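Local coordinates for 4-amino-4-deoxychorismate lyase (Legionella pneumophila, PDB 3LUL), which belongs to the class IV aminotransferase family of pyridoxal-phosphate enzymes and carries its cofactor covalently attached to a lysine, at residues M2-K10 with P60-H71. Numbering follows the deposited sequence.
Sequences MPTRVIEDK and PFEISFDDWFEH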
loop_
_atom_site.group_PDB
_atom_site.type_symbol
_atom_site.label_atom_id
_atom_site.label_comp_id
_atom_site.label_asym_id
_atom_site.label_seq_id
_atom_site.Cartn_x
_atom_site.Cartn_y
_atom_site.Cartn_z
HETATM N N MSE B 2 21.722 5.637 -18.314
HETATM C CA MSE B 2 21.949 4.925 -17.018
HETATM C C MSE B 2 20.637 4.845 -16.195
HETATM O O MSE B 2 19.940 5.851 -16.038
HETATM C CB MSE B 2 23.063 5.634 -16.250
HETATM C CG MSE B 2 23.859 4.729 -15.321
HETATM SE SE MSE B 2 23.076 4.763 -13.551
HETATM C CE MSE B 2 23.488 6.641 -13.094
ATOM N N PRO B 3 20.293 3.652 -15.677
ATOM C CA PRO B 3 18.881 3.467 -15.335
ATOM C C PRO B 3 18.465 3.770 -13.883
ATOM O O PRO B 3 17.349 3.412 -13.507
ATOM C CB PRO B 3 18.645 1.987 -15.673
ATOM C CG PRO B 3 19.916 1.335 -15.425
ATOM C CD PRO B 3 21.036 2.389 -15.523
ATOM N N THR B 4 19.348 4.385 -13.091
ATOM C CA THR B 4 19.008 4.905 -11.750
ATOM C C THR B 4 19.571 6.308 -11.609
ATOM O O THR B 4 20.760 6.510 -11.832
ATOM C CB THR B 4 19.542 3.994 -10.653
ATOM O OG1 THR B 4 19.017 2.686 -10.877
ATOM C CG2 THR B 4 19.132 4.492 -9.255
ATOM N N ARG B 5 18.709 7.267 -11.283
ATOM C CA ARG B 5 19.087 8.675 -11.169
ATOM C C ARG B 5 18.895 9.166 -9.737
ATOM O O ARG B 5 17.821 8.993 -9.186
ATOM C CB ARG B 5 18.201 9.495 -12.128
ATOM C CG ARG B 5 18.349 11.012 -12.042
ATOM C CD ARG B 5 17.752 11.698 -13.271
ATOM N NE ARG B 5 17.829 13.160 -13.164
ATOM C CZ ARG B 5 16.847 13.971 -12.759
ATOM N NH1 ARG B 5 15.653 13.501 -12.406
ATOM N NH2 ARG B 5 17.060 15.283 -12.711
ATOM N N VAL B 6 19.914 9.768 -9.124
ATOM C CA VAL B 6 19.670 10.478 -7.856
ATOM C C VAL B 6 19.146 11.877 -8.181
ATOM O O VAL B 6 19.794 12.619 -8.909
ATOM C CB VAL B 6 20.900 10.578 -6.957
ATOM C CG1 VAL B 6 20.581 11.422 -5.721
ATOM C CG2 VAL B 6 21.345 9.190 -6.538
ATOM N N ILE B 7 17.979 12.234 -7.650
ATOM C CA ILE B 7 17.464 13.611 -7.752
ATOM C C ILE B 7 18.100 14.439 -6.614
ATOM O O ILE B 7 17.851 14.171 -5.432
ATOM C CB ILE B 7 15.923 13.682 -7.671
ATOM C CG1 ILE B 7 15.266 12.720 -8.674
ATOM C CG2 ILE B 7 15.434 15.117 -7.945
ATOM C CD1 ILE B 7 13.795 12.559 -8.433
ATOM N N GLU B 8 18.924 15.415 -6.992
ATOM C CA GLU B 8 19.678 16.263 -6.058
ATOM C C GLU B 8 18.912 17.567 -5.802
ATOM O O GLU B 8 18.044 17.944 -6.582
ATOM C CB GLU B 8 21.066 16.617 -6.627
ATOM C CG GLU B 8 21.869 15.476 -7.285
ATOM C CD GLU B 8 22.874 14.829 -6.356
ATOM O OE1 GLU B 8 22.598 14.715 -5.146
ATOM O OE2 GLU B 8 23.945 14.422 -6.847
ATOM N N ASP B 9 19.248 18.242 -4.709
ATOM C CA ASP B 9 18.727 19.568 -4.380
ATOM C C ASP B 9 19.078 20.594 -5.466
ATOM O O ASP B 9 20.241 20.690 -5.864
ATOM C CB ASP B 9 19.354 20.076 -3.061
ATOM C CG ASP B 9 19.227 19.082 -1.894
ATOM O OD1 ASP B 9 19.222 17.853 -2.126
ATOM O OD2 ASP B 9 19.169 19.543 -0.731
ATOM N N LYS B 10 18.085 21.359 -5.930
ATOM C CA LYS B 10 18.339 22.577 -6.725
ATOM C C LYS B 10 17.166 23.553 -6.651
ATOM O O LYS B 10 17.103 24.383 -5.745
ATOM C CB LYS B 10 18.646 22.239 -8.183
ATOM N N PRO B 60 15.131 -0.997 -11.536
ATOM C CA PRO B 60 16.586 -0.861 -11.548
ATOM C C PRO B 60 17.139 -0.227 -10.244
ATOM O O PRO B 60 16.532 0.711 -9.666
ATOM C CB PRO B 60 16.876 0.011 -12.790
ATOM C CG PRO B 60 15.576 0.106 -13.555
ATOM C CD PRO B 60 14.461 -0.278 -12.634
ATOM N N PHE B 61 18.289 -0.734 -9.802
ATOM C CA PHE B 61 19.030 -0.150 -8.722
ATOM C C PHE B 61 20.513 -0.192 -9.078
ATOM O O PHE B 61 21.268 -0.981 -8.518
ATOM C CB PHE B 61 18.736 -0.903 -7.413
ATOM C CG PHE B 61 19.248 -0.206 -6.165
ATOM C CD1 PHE B 61 18.812 1.052 -5.818
ATOM C CD2 PHE B 61 20.140 -0.850 -5.309
ATOM C CE1 PHE B 61 19.269 1.687 -4.648
ATOM C CE2 PHE B 61 20.626 -0.225 -4.153
ATOM C CZ PHE B 61 20.170 1.030 -3.801
ATOM N N GLU B 62 20.898 0.644 -10.043
ATOM C CA GLU B 62 22.250 0.649 -10.594
ATOM C C GLU B 62 22.988 1.796 -9.923
ATOM O O GLU B 62 23.308 2.811 -10.558
ATOM C CB GLU B 62 22.225 0.864 -12.119
ATOM C CG GLU B 62 21.657 -0.305 -12.904
ATOM C CD GLU B 62 22.530 -1.523 -12.875
ATOM O OE1 GLU B 62 23.752 -1.391 -12.624
ATOM O OE2 GLU B 62 21.983 -2.616 -13.129
ATOM N N ILE B 63 23.206 1.641 -8.620
ATOM C CA ILE B 63 24.040 2.552 -7.846
ATOM C C ILE B 63 24.962 1.660 -7.030
ATOM O O ILE B 63 24.498 0.775 -6.321
ATOM C CB ILE B 63 23.212 3.512 -6.981
ATOM C CG1 ILE B 63 24.139 4.435 -6.168
ATOM C CG2 ILE B 63 22.243 2.783 -6.059
ATOM C CD1 ILE B 63 23.363 5.608 -5.475
ATOM N N SER B 64 26.263 1.892 -7.136
ATOM C CA SER B 64 27.225 1.045 -6.438
ATOM C C SER B 64 27.152 1.347 -4.946
ATOM O O SER B 64 26.651 2.412 -4.533
ATOM C CB SER B 64 28.635 1.285 -6.983
ATOM O OG SER B 64 29.070 2.584 -6.617
ATOM N N PHE B 65 27.635 0.429 -4.109
ATOM C CA PHE B 65 27.674 0.708 -2.686
ATOM C C PHE B 65 28.492 1.966 -2.372
ATOM O O PHE B 65 28.106 2.772 -1.532
ATOM C CB PHE B 65 28.225 -0.477 -1.877
ATOM C CG PHE B 65 28.432 -0.134 -0.440
ATOM C CD1 PHE B 65 27.320 0.123 0.376
ATOM C CD2 PHE B 65 29.706 0.036 0.084
ATOM C CE1 PHE B 65 27.486 0.485 1.691
ATOM C CE2 PHE B 65 29.884 0.405 1.416
ATOM C CZ PHE B 65 28.768 0.645 2.222
ATOM N N ASP B 66 29.661 2.090 -3.004
ATOM C CA ASP B 66 30.522 3.242 -2.739
ATOM C C ASP B 66 29.799 4.561 -3.069
ATOM O O ASP B 66 29.936 5.535 -2.325
ATOM C CB ASP B 66 31.834 3.115 -3.494
ATOM C CG ASP B 66 32.735 2.014 -2.920
ATOM O OD1 ASP B 66 32.551 1.609 -1.753
ATOM O OD2 ASP B 66 33.637 1.560 -3.644
ATOM N N ASP B 67 29.088 4.603 -4.198
ATOM C CA ASP B 67 28.360 5.814 -4.581
ATOM C C ASP B 67 27.202 6.088 -3.603
ATOM O O ASP B 67 26.972 7.246 -3.198
ATOM C CB ASP B 67 27.842 5.745 -6.024
ATOM C CG ASP B 67 28.955 5.931 -7.067
ATOM O OD1 ASP B 67 30.107 6.269 -6.726
ATOM O OD2 ASP B 67 28.658 5.750 -8.248
ATOM N N TRP B 68 26.521 5.020 -3.196
ATOM C CA TRP B 68 25.462 5.106 -2.178
ATOM C C TRP B 68 26.017 5.731 -0.923
ATOM O O TRP B 68 25.471 6.708 -0.406
ATOM C CB TRP B 68 24.957 3.708 -1.894
ATOM C CG TRP B 68 24.178 3.439 -0.642
ATOM C CD1 TRP B 68 24.673 2.956 0.528
ATOM C CD2 TRP B 68 22.762 3.494 -0.486
ATOM N NE1 TRP B 68 23.664 2.750 1.427
ATOM C CE2 TRP B 68 22.474 3.064 0.826
ATOM C CE3 TRP B 68 21.707 3.879 -1.313
ATOM C CZ2 TRP B 68 21.188 3.033 1.332
ATOM C CZ3 TRP B 68 20.419 3.830 -0.817
ATOM C CH2 TRP B 68 20.165 3.423 0.498
ATOM N N PHE B 69 27.117 5.161 -0.437
ATOM C CA PHE B 69 27.727 5.646 0.801
ATOM C C PHE B 69 28.131 7.114 0.657
ATOM O O PHE B 69 27.821 7.926 1.514
ATOM C CB PHE B 69 28.920 4.762 1.200
ATOM C CG PHE B 69 29.463 5.060 2.582
ATOM C CD1 PHE B 69 28.962 4.385 3.700
ATOM C CD2 PHE B 69 30.483 5.975 2.748
ATOM C CE1 PHE B 69 29.462 4.645 4.974
ATOM C CE2 PHE B 69 31.006 6.245 4.030
ATOM C CZ PHE B 69 30.500 5.564 5.133
ATOM N N GLU B 70 28.769 7.453 -0.458
ATOM C CA GLU B 70 29.193 8.844 -0.753
ATOM C C GLU B 70 28.003 9.811 -0.753
ATOM O O GLU B 70 28.107 10.930 -0.234
ATOM C CB GLU B 70 29.949 8.920 -2.098
ATOM C CG GLU B 70 30.190 10.352 -2.702
ATOM C CD GLU B 70 30.995 11.304 -1.810
ATOM O OE1 GLU B 70 31.335 10.931 -0.661
ATOM O OE2 GLU B 70 31.284 12.445 -2.268
ATOM N N HIS B 71 26.886 9.384 -1.330
ATOM C CA HIS B 71 25.648 10.190 -1.276
ATOM C C HIS B 71 25.147 10.423 0.131
ATOM O O HIS B 71 24.736 11.537 0.446
ATOM C CB HIS B 71 24.540 9.600 -2.124
ATOM C CG HIS B 71 24.622 9.991 -3.556
ATOM N ND1 HIS B 71 25.037 9.126 -4.544
ATOM C CD2 HIS B 71 24.357 11.166 -4.169
ATOM C CE1 HIS B 71 24.996 9.744 -5.709
ATOM N NE2 HIS B 71 24.594 10.985 -5.508
#
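P60 CB lies 3.5 Å from P3 O and 3.9 Å from P3 CB, a mainly apolar touch at the start of the loop that leads into helix 65-78. Two residues on, the E62 backbone supplies the polar link: E62 N donates to T4 OG1 over 2.9 Å, and the 172° angle at the hydrogen makes the bond nearly straight. T4 OG1 stands beside its own backbone N and anti to the carbonyl carbon (chi1 -56°), the rotation that presents it to this N-H; S106 OG of the adjoining strand 106-113 also bonds to the hydroxyl. The aliphatic part of E62 is used separately, its CG lying 3.5 Å from P3 CG, while the carboxylate leads away. I63 CD1 then reaches V6 CG2 at 4.2 Å, and both side chains also rest on L108. Nearly two turns into the helix, H71 receives V6 CG2 over one ring face, 4.0 Å from the centroid and 20° off the normal, a CH-pi contact. H71 ND1 donates a weak hydrogen bond to D67 O, tying the ring to the helix backbone. In one of its two conformers, E8 places OE2 at the ring edge, 3.7 Å from H71 NE2, so any electrostatic effect on H71 is doubtful. The contact thus joins edge strand 4-6 to the helix and its leading loop by one strong hydrogen bond and apolar packing.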